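Local coordinates for B12-binding domain-containing protein (Kitasatospora setae, PDB 6WTE) that binds cobalamin and a [4Fe-4S] cluster and, as the radical SAM methylase TsrM, probably transfers methyl groups by a non-radical mechanism, at residues I372-E377 with L400-T405; L4-N9 with E54-R59. All coordinates share one frame; numbering follows the deposited sequence.

Interaction 1. Residues I372-E377 with L400-T405. With EDO (1,2-ethanediol), chain K.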
ATOM      1  N   ILE A 372       7.810  -9.632  21.848  1.00 13.15           N
ATOM      2  CA  ILE A 372       7.213  -9.034  20.659  1.00 11.86           C
ATOM      3  C   ILE A 372       7.595  -9.891  19.465  1.00 14.38           C
ATOM      4  O   ILE A 372       8.783 -10.161  19.241  1.00 14.46           O
ATOM      5  CB  ILE A 372       7.687  -7.586  20.478  1.00 11.66           C
ATOM      6  CG1 ILE A 372       7.174  -6.722  21.625  1.00 12.20           C
ATOM      7  CG2 ILE A 372       7.257  -7.022  19.113  1.00 11.64           C
ATOM      8  CD1 ILE A 372       7.803  -5.351  21.639  1.00 13.88           C
ATOM      9  N   LEU A 373       6.593 -10.315  18.700  1.00 13.22           N
ATOM     10  CA  LEU A 373       6.818 -11.140  17.527  1.00 11.58           C
ATOM     11  C   LEU A 373       7.453 -10.308  16.413  1.00 11.28           C
ATOM     12  O   LEU A 373       7.335  -9.077  16.369  1.00 11.24           O
ATOM     13  CB  LEU A 373       5.499 -11.754  17.043  1.00 11.64           C
ATOM     14  CG  LEU A 373       4.641 -12.438  18.119  1.00 15.35           C
ATOM     15  CD1 LEU A 373       3.289 -12.843  17.565  1.00 15.73           C
ATOM     16  CD2 LEU A 373       5.357 -13.644  18.669  1.00 16.20           C
ATOM     17  N   THR A 374       8.155 -10.993  15.517  1.00 12.55           N
ATOM     18  CA  THR A 374       8.907 -10.335  14.456  1.00 11.29           C
ATOM     19  C   THR A 374       8.670 -11.016  13.120  1.00 11.86           C
ATOM     20  O   THR A 374       8.693 -12.247  13.027  1.00 11.25           O
ATOM     21  CB  THR A 374      10.407 -10.351  14.753  1.00 14.02           C
ATOM     22  OG1 THR A 374      10.797 -11.684  15.105  1.00 14.15           O
ATOM     23  CG2 THR A 374      10.736  -9.413  15.901  1.00 12.97           C
ATOM     24  N   MET A 375       8.475 -10.209  12.080  1.00 12.91           N
ATOM     25  CA  MET A 375       8.494 -10.696  10.711  1.00 12.34           C
ATOM     26  C   MET A 375       9.556  -9.928   9.938  1.00 13.95           C
ATOM     27  O   MET A 375       9.466  -8.702   9.810  1.00 14.38           O
ATOM     28  CB  MET A 375       7.137 -10.539  10.035  1.00 14.60           C
ATOM     29  CG  MET A 375       7.194 -10.961   8.597  1.00 18.14           C
ATOM     30  SD  MET A 375       5.607 -11.520   8.022  1.00 17.83           S
ATOM     31  CE  MET A 375       5.998 -11.850   6.302  1.00 21.62           C
ATOM     32  N   VAL A 376      10.556 -10.645   9.431  1.00 11.47           N
ATOM     33  CA  VAL A 376      11.643 -10.049   8.656  1.00 13.02           C
ATOM     34  C   VAL A 376      11.414 -10.350   7.183  1.00 11.90           C
ATOM     35  O   VAL A 376      11.223 -11.513   6.803  1.00 14.72           O
ATOM     36  CB  VAL A 376      13.010 -10.577   9.121  1.00 10.94           C
ATOM     37  CG1 VAL A 376      14.133  -9.994   8.262  1.00 14.37           C
ATOM     38  CG2 VAL A 376      13.231 -10.245  10.584  1.00 15.45           C
ATOM     39  N   GLU A 377      11.471  -9.311   6.348  1.00 12.50           N
ATOM     40  CA  GLU A 377      11.178  -9.418   4.925  1.00 12.19           C
ATOM     41  C   GLU A 377      12.450  -9.266   4.101  1.00 14.02           C
ATOM     42  O   GLU A 377      13.300  -8.425   4.404  1.00 14.22           O
ATOM     43  CB  GLU A 377      10.168  -8.354   4.493  1.00 18.03           C
ATOM     44  CG  GLU A 377       8.910  -8.339   5.329  1.00 18.90           C
ATOM     45  CD  GLU A 377       7.749  -9.016   4.643  1.00 29.85           C
ATOM     46  OE1 GLU A 377       7.987  -9.896   3.783  1.00 28.03           O
ATOM     47  OE2 GLU A 377       6.597  -8.666   4.968  1.00 30.96           O
ATOM     48  N   LEU A 400      18.418 -15.388  12.172  1.00 15.78           N
ATOM     49  CA  LEU A 400      17.831 -14.450  13.129  1.00 16.26           C
ATOM     50  C   LEU A 400      16.808 -15.120  14.035  1.00 17.46           C
ATOM     51  O   LEU A 400      16.552 -14.634  15.141  1.00 19.13           O
ATOM     52  CB  LEU A 400      17.159 -13.293  12.390  1.00 18.38           C
ATOM     53  CG  LEU A 400      18.033 -12.302  11.630  1.00 16.99           C
ATOM     54  CD1 LEU A 400      17.145 -11.452  10.743  1.00 15.38           C
ATOM     55  CD2 LEU A 400      18.797 -11.428  12.613  1.00 17.87           C
ATOM     56  N   ASP A 401      16.196 -16.212  13.577  1.00 16.33           N
ATOM     57  CA  ASP A 401      15.087 -16.849  14.290  1.00 19.83           C
ATOM     58  C   ASP A 401      13.918 -15.885  14.480  1.00 17.08           C
ATOM     59  O   ASP A 401      13.260 -15.877  15.520  1.00 18.93           O
ATOM     60  CB  ASP A 401      15.539 -17.420  15.639  1.00 22.04           C
ATOM     61  CG  ASP A 401      16.278 -18.735  15.499  1.00 31.07           C
ATOM     62  OD1 ASP A 401      16.342 -19.258  14.365  1.00 30.81           O
ATOM     63  OD2 ASP A 401      16.796 -19.242  16.521  1.00 31.43           O
ATOM     64  N   ALA A 402      13.650 -15.065  13.465  1.00 15.04           N
ATOM     65  CA  ALA A 402      12.456 -14.236  13.500  1.00 13.64           C
ATOM     66  C   ALA A 402      11.221 -15.121  13.541  1.00 13.26           C
ATOM     67  O   ALA A 402      11.242 -16.270  13.089  1.00 14.75           O
ATOM     68  CB  ALA A 402      12.400 -13.318  12.282  1.00 14.21           C
ATOM     69  N   THR A 403      10.133 -14.586  14.096  1.00 11.97           N
ATOM     70  CA  THR A 403       8.907 -15.375  14.163  1.00 13.58           C
ATOM     71  C   THR A 403       8.530 -15.873  12.780  1.00 12.05           C
ATOM     72  O   THR A 403       8.247 -17.060  12.581  1.00 13.80           O
ATOM     73  CB  THR A 403       7.755 -14.564  14.757  1.00 12.97           C
ATOM     74  OG1 THR A 403       8.183 -13.912  15.957  1.00 14.47           O
ATOM     75  CG2 THR A 403       6.570 -15.478  15.057  1.00 13.08           C
ATOM     76  N   VAL A 404       8.533 -14.970  11.808  1.00 11.84           N
ATOM     77  CA  VAL A 404       8.301 -15.302  10.413  1.00 12.13           C
ATOM     78  C   VAL A 404       9.360 -14.591   9.589  1.00 11.92           C
ATOM     79  O   VAL A 404       9.726 -13.446   9.884  1.00 11.32           O
ATOM     80  CB  VAL A 404       6.880 -14.899   9.955  1.00 13.29           C
ATOM     81  CG1 VAL A 404       6.688 -15.182   8.471  1.00 14.98           C
ATOM     82  CG2 VAL A 404       5.820 -15.645  10.775  1.00 12.01           C
ATOM     83  N   THR A 405       9.864 -15.273   8.566  1.00 11.92           N
ATOM     84  CA  THR A 405      10.760 -14.671   7.586  1.00 11.61           C
ATOM     85  C   THR A 405      10.090 -14.777   6.225  1.00 11.60           C
ATOM     86  O   THR A 405       9.794 -15.883   5.763  1.00 12.22           O
ATOM     87  CB  THR A 405      12.121 -15.367   7.594  1.00 12.30           C
ATOM     88  OG1 THR A 405      12.548 -15.498   8.951  1.00 14.08           O
ATOM     89  CG2 THR A 405      13.153 -14.544   6.833  1.00 11.76           C
TER
HETATM   90  C1  EDO K 809       8.633 -16.233  18.050  1.00 26.67           C
HETATM   91  O1  EDO K 809       9.586 -15.309  17.515  1.00 27.03           O
HETATM   92  C2  EDO K 809       8.376 -15.860  19.502  1.00 30.11           C
HETATM   93  O2  EDO K 809       7.332 -16.693  20.012  1.00 29.93           O
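Val376 sets its CG2 methyl against CB of Ala402, 3.6 Å away, and the Val376 and Leu400 side chains cross at about a right angle, Val376 CG2 lying 4.1 Å from Leu400 CD1. Met375 lies on the other sheet face with Val404. Its extended chain runs obliquely past the valine, and SD comes 3.8 Å from Val404 CG1. Trp548 and Met515 also touch both of these residues.

Strands 373-380 and 404-412 pair in parallel here, within a beta-alpha-beta unit of the radical SAM core that crosses over through helix 387-398. Val404 N donates to Thr374 O at 3.0 Å, and Val376 N donates to Val404 O at 3.0 Å. Just before strand 404-412, Thr403 and Thr374 exchange hydrogen bonds. Thr374 N points almost straight (172°) at Thr403 OG1, 3.0 Å away, and Thr403 N donates to Thr374 OG1 at 3.1 Å. Thr374 OG1 can receive it because it sits between its own N and carbonyl carbon (chi1 49°). Thr403 OG1 also shares a short hydrogen bond of 2.5 Å with O1 of a 1,2-ethanediol, probably from the crystallisation liquor; either oxygen could be the donor.

With a valine in place of Thr403, the amide of Thr374 would probably be left without its acceptor, and the strand start would be held less firmly. Arg552 binds the carbonyl oxygens of Ala402 and Thr403. The chemistry is thus divided: hydroxyls serve main-chain amides where strand pairing starts, while apolar side chains pack on both faces, Met375 with Val404 on one and Val376 with Ala402 and Leu400 on the other.

Interaction 2. Residues L4-N9 with E54-R59; sequences LVLLVN and EYFAER
Leu6 reaches from strand 4-9 into the angle between two aromatic rings of helix 48-58. Its CD1 lies over one face of the Tyr55 ring, 4.2 Å from the centroid and 25° off the normal, a CH-pi contact. The other methyl, CD2, meets Phe56 CZ at 3.5 Å and Tyr55 CE2 at 3.7 Å. CG anti to the backbone N (chi1 167°) carries the branch toward the helix, where both methyls touch the rings.

Leu4, two residues earlier on the same side of the strand, uses its CD2 methyl twice. It touches Tyr55 OH at 3.9 Å, and it lies over one face of the Arg59 guanidinium, 3.9 Å from NE. The Tyr55 ring is held between Leu6 CD1 on one face and Arg59 CB on the other.

The polar ends turn to strand 35-40: Tyr55 OH is hydrogen-bonded to Glu37, and Arg59 forms salt bridges with Glu35 and Glu37. Strand 4-9 and helical residues 54-58 run antiparallel (173°), their axes 12.1 Å apart at closest, as a helix lies on the parallel part of the sheet in the Rossmann-like B12-binding domain. No hydrogen bond crosses the contact. It rests on leucine methyls against flat groups, while acidic partners from the neighbouring strand probably fix how tyrosine and arginine are turned.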
ATOM      1  N   LEU A   4     -24.303  16.630  -1.332  1.00 17.15           N
ATOM      2  CA  LEU A   4     -24.128  15.192  -1.172  1.00 15.09           C
ATOM      3  C   LEU A   4     -22.946  14.701  -2.001  1.00 16.09           C
ATOM      4  O   LEU A   4     -22.907  14.905  -3.220  1.00 13.25           O
ATOM      5  CB  LEU A   4     -25.400  14.453  -1.580  1.00 15.61           C
ATOM      6  CG  LEU A   4     -25.311  12.926  -1.603  1.00 17.74           C
ATOM      7  CD1 LEU A   4     -24.966  12.383  -0.219  1.00 17.35           C
ATOM      8  CD2 LEU A   4     -26.616  12.323  -2.121  1.00 19.00           C
ATOM      9  N   VAL A   5     -21.996  14.046  -1.336  1.00 12.69           N
ATOM     10  CA  VAL A   5     -20.846  13.411  -1.969  1.00 13.24           C
ATOM     11  C   VAL A   5     -20.952  11.906  -1.748  1.00 14.71           C
ATOM     12  O   VAL A   5     -21.139  11.453  -0.613  1.00 15.42           O
ATOM     13  CB  VAL A   5     -19.512  13.932  -1.395  1.00 15.12           C
ATOM     14  CG1 VAL A   5     -18.347  13.219  -2.051  1.00 14.01           C
ATOM     15  CG2 VAL A   5     -19.379  15.439  -1.564  1.00 15.44           C
ATOM     16  N   LEU A   6     -20.831  11.139  -2.823  1.00 12.36           N
ATOM     17  CA  LEU A   6     -20.746   9.686  -2.741  1.00 12.02           C
ATOM     18  C   LEU A   6     -19.288   9.261  -2.829  1.00 11.95           C
ATOM     19  O   LEU A   6     -18.552   9.752  -3.690  1.00 11.46           O
ATOM     20  CB  LEU A   6     -21.537   9.022  -3.865  1.00 12.23           C
ATOM     21  CG  LEU A   6     -21.251   7.529  -4.036  1.00 12.69           C
ATOM     22  CD1 LEU A   6     -21.741   6.713  -2.818  1.00 12.29           C
ATOM     23  CD2 LEU A   6     -21.857   7.034  -5.340  1.00 14.09           C
ATOM     24  N   LEU A   7     -18.880   8.350  -1.945  1.00 12.23           N
ATOM     25  CA  LEU A   7     -17.561   7.729  -1.994  1.00 11.19           C
ATOM     26  C   LEU A   7     -17.744   6.233  -2.206  1.00 13.14           C
ATOM     27  O   LEU A   7     -18.499   5.591  -1.470  1.00 13.91           O
ATOM     28  CB  LEU A   7     -16.767   8.003  -0.713  1.00 12.22           C
ATOM     29  CG  LEU A   7     -16.545   9.480  -0.370  1.00 12.67           C
ATOM     30  CD1 LEU A   7     -15.920   9.630   1.015  1.00 11.86           C
ATOM     31  CD2 LEU A   7     -15.645  10.127  -1.441  1.00 12.62           C
ATOM     32  N   VAL A   8     -17.066   5.685  -3.213  1.00 14.10           N
ATOM     33  CA  VAL A   8     -17.222   4.289  -3.612  1.00 12.29           C
ATOM     34  C   VAL A   8     -15.935   3.535  -3.303  1.00 13.54           C
ATOM     35  O   VAL A   8     -14.849   3.973  -3.699  1.00 11.71           O
ATOM     36  CB  VAL A   8     -17.553   4.174  -5.109  1.00 12.28           C
ATOM     37  CG1 VAL A   8     -17.645   2.713  -5.521  1.00 13.69           C
ATOM     38  CG2 VAL A   8     -18.851   4.917  -5.434  1.00 14.33           C
ATOM     39  N   ASN A   9     -16.060   2.385  -2.618  1.00 11.03           N
ATOM     40  CA  ASN A   9     -14.934   1.472  -2.487  1.00 11.95           C
ATOM     41  C   ASN A   9     -15.074   0.347  -3.501  1.00 12.56           C
ATOM     42  O   ASN A   9     -15.938  -0.523  -3.329  1.00 13.99           O
ATOM     43  CB  ASN A   9     -14.837   0.895  -1.077  1.00 11.94           C
ATOM     44  CG  ASN A   9     -13.617   0.020  -0.918  1.00 14.58           C
ATOM     45  OD1 ASN A   9     -12.604   0.256  -1.578  1.00 12.35           O
ATOM     46  ND2 ASN A   9     -13.705  -1.003  -0.078  1.00 14.02           N
ATOM     47  N   GLU A  54     -29.414   0.234  -7.082  1.00 27.69           N
ATOM     48  CA  GLU A  54     -30.250   0.709  -5.986  1.00 31.64           C
ATOM     49  C   GLU A  54     -29.862   2.124  -5.580  1.00 29.94           C
ATOM     50  O   GLU A  54     -30.727   2.994  -5.436  1.00 30.99           O
ATOM     51  CB  GLU A  54     -30.156  -0.242  -4.790  1.00 29.92           C
ATOM     52  CG  GLU A  54     -30.642  -1.655  -5.069  1.00 36.98           C
ATOM     53  CD  GLU A  54     -30.285  -2.631  -3.957  1.00 37.12           C
ATOM     54  OE1 GLU A  54     -29.266  -2.410  -3.262  1.00 44.43           O
ATOM     55  OE2 GLU A  54     -31.021  -3.625  -3.778  1.00 42.89           O
ATOM     56  N   TYR A  55     -28.560   2.384  -5.414  1.00 26.29           N
ATOM     57  CA  TYR A  55     -28.143   3.670  -4.862  1.00 24.34           C
ATOM     58  C   TYR A  55     -28.537   4.826  -5.776  1.00 25.25           C
ATOM     59  O   TYR A  55     -29.143   5.805  -5.328  1.00 26.72           O
ATOM     60  CB  TYR A  55     -26.635   3.694  -4.593  1.00 23.93           C
ATOM     61  CG  TYR A  55     -26.215   5.016  -3.986  1.00 24.56           C
ATOM     62  CD1 TYR A  55     -26.309   5.231  -2.617  1.00 25.95           C
ATOM     63  CD2 TYR A  55     -25.775   6.064  -4.784  1.00 20.19           C
ATOM     64  CE1 TYR A  55     -25.959   6.447  -2.059  1.00 24.59           C
ATOM     65  CE2 TYR A  55     -25.426   7.280  -4.236  1.00 22.52           C
ATOM     66  CZ  TYR A  55     -25.518   7.469  -2.877  1.00 21.79           C
ATOM     67  OH  TYR A  55     -25.166   8.683  -2.333  1.00 22.63           O
ATOM     68  N   PHE A  56     -28.184   4.743  -7.062  1.00 26.13           N
ATOM     69  CA  PHE A  56     -28.377   5.885  -7.948  1.00 22.87           C
ATOM     70  C   PHE A  56     -29.833   6.104  -8.339  1.00 26.49           C
ATOM     71  O   PHE A  56     -30.180   7.193  -8.808  1.00 29.07           O
ATOM     72  CB  PHE A  56     -27.503   5.738  -9.188  1.00 25.68           C
ATOM     73  CG  PHE A  56     -26.070   6.088  -8.939  1.00 26.08           C
ATOM     74  CD1 PHE A  56     -25.697   7.411  -8.756  1.00 23.36           C
ATOM     75  CD2 PHE A  56     -25.102   5.106  -8.857  1.00 22.67           C
ATOM     76  CE1 PHE A  56     -24.387   7.745  -8.511  1.00 21.56           C
ATOM     77  CE2 PHE A  56     -23.789   5.440  -8.616  1.00 24.40           C
ATOM     78  CZ  PHE A  56     -23.433   6.761  -8.443  1.00 19.54           C
ATOM     79  N   ALA A  57     -30.693   5.108  -8.158  1.00 29.65           N
ATOM     80  CA  ALA A  57     -32.111   5.359  -8.374  1.00 28.65           C
ATOM     81  C   ALA A  57     -32.699   6.212  -7.256  1.00 29.05           C
ATOM     82  O   ALA A  57     -33.629   6.991  -7.492  1.00 31.03           O
ATOM     83  CB  ALA A  57     -32.861   4.039  -8.495  1.00 31.94           C
ATOM     84  N   GLU A  58     -32.152   6.093  -6.048  1.00 29.45           N
ATOM     85  CA  GLU A  58     -32.648   6.785  -4.868  1.00 30.49           C
ATOM     86  C   GLU A  58     -31.883   8.062  -4.543  1.00 27.08           C
ATOM     87  O   GLU A  58     -32.445   8.964  -3.915  1.00 27.85           O
ATOM     88  CB  GLU A  58     -32.580   5.842  -3.661  1.00 35.00           C
ATOM     89  CG  GLU A  58     -33.126   4.444  -3.952  1.00 37.50           C
ATOM     90  CD  GLU A  58     -32.532   3.381  -3.044  1.00 38.77           C
ATOM     91  OE1 GLU A  58     -31.751   3.743  -2.136  1.00 41.73           O
ATOM     92  OE2 GLU A  58     -32.835   2.180  -3.239  1.00 38.60           O
ATOM     93  N   ARG A  59     -30.618   8.162  -4.947  1.00 25.73           N
ATOM     94  CA  ARG A  59     -29.750   9.259  -4.539  1.00 22.44           C
ATOM     95  C   ARG A  59     -29.080   9.874  -5.758  1.00 20.06           C
ATOM     96  O   ARG A  59     -28.748   9.182  -6.724  1.00 21.33           O
ATOM     97  CB  ARG A  59     -28.669   8.786  -3.550  1.00 22.80           C
ATOM     98  CG  ARG A  59     -29.229   8.181  -2.276  1.00 24.77           C
ATOM     99  CD  ARG A  59     -29.986   9.218  -1.467  1.00 26.58           C
ATOM    100  NE  ARG A  59     -29.152   9.845  -0.447  1.00 25.98           N
ATOM    101  CZ  ARG A  59     -29.499  10.930   0.236  1.00 23.49           C
ATOM    102  NH1 ARG A  59     -30.660  11.521  -0.002  1.00 26.42           N
ATOM    103  NH2 ARG A  59     -28.682  11.426   1.156  1.00 25.59           N
TER

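How the interactions relate
From the N terminus, strand 4-9 comes first. The chain then passes through helix 20-31 and strand 35-40 before helix 48-58 packs back on it, so interaction 2 closes a loop of 44 intervening residues. Much later, interaction 1 closes a shorter loop of 22 residues, just over half of it helix 387-398. The two loops follow in series and neither nest nor cross. Interaction 2 ties a helix to the sheet of the B12-binding domain, whereas interaction 1 joins neighbouring strands of the radical SAM core. Their centres are 44 Å apart, on opposite sides of the chain's centre. The side chains of Leu6 and Met375 nevertheless lie about 10 Å and 9 Å, respectively, from the bound cobalamin.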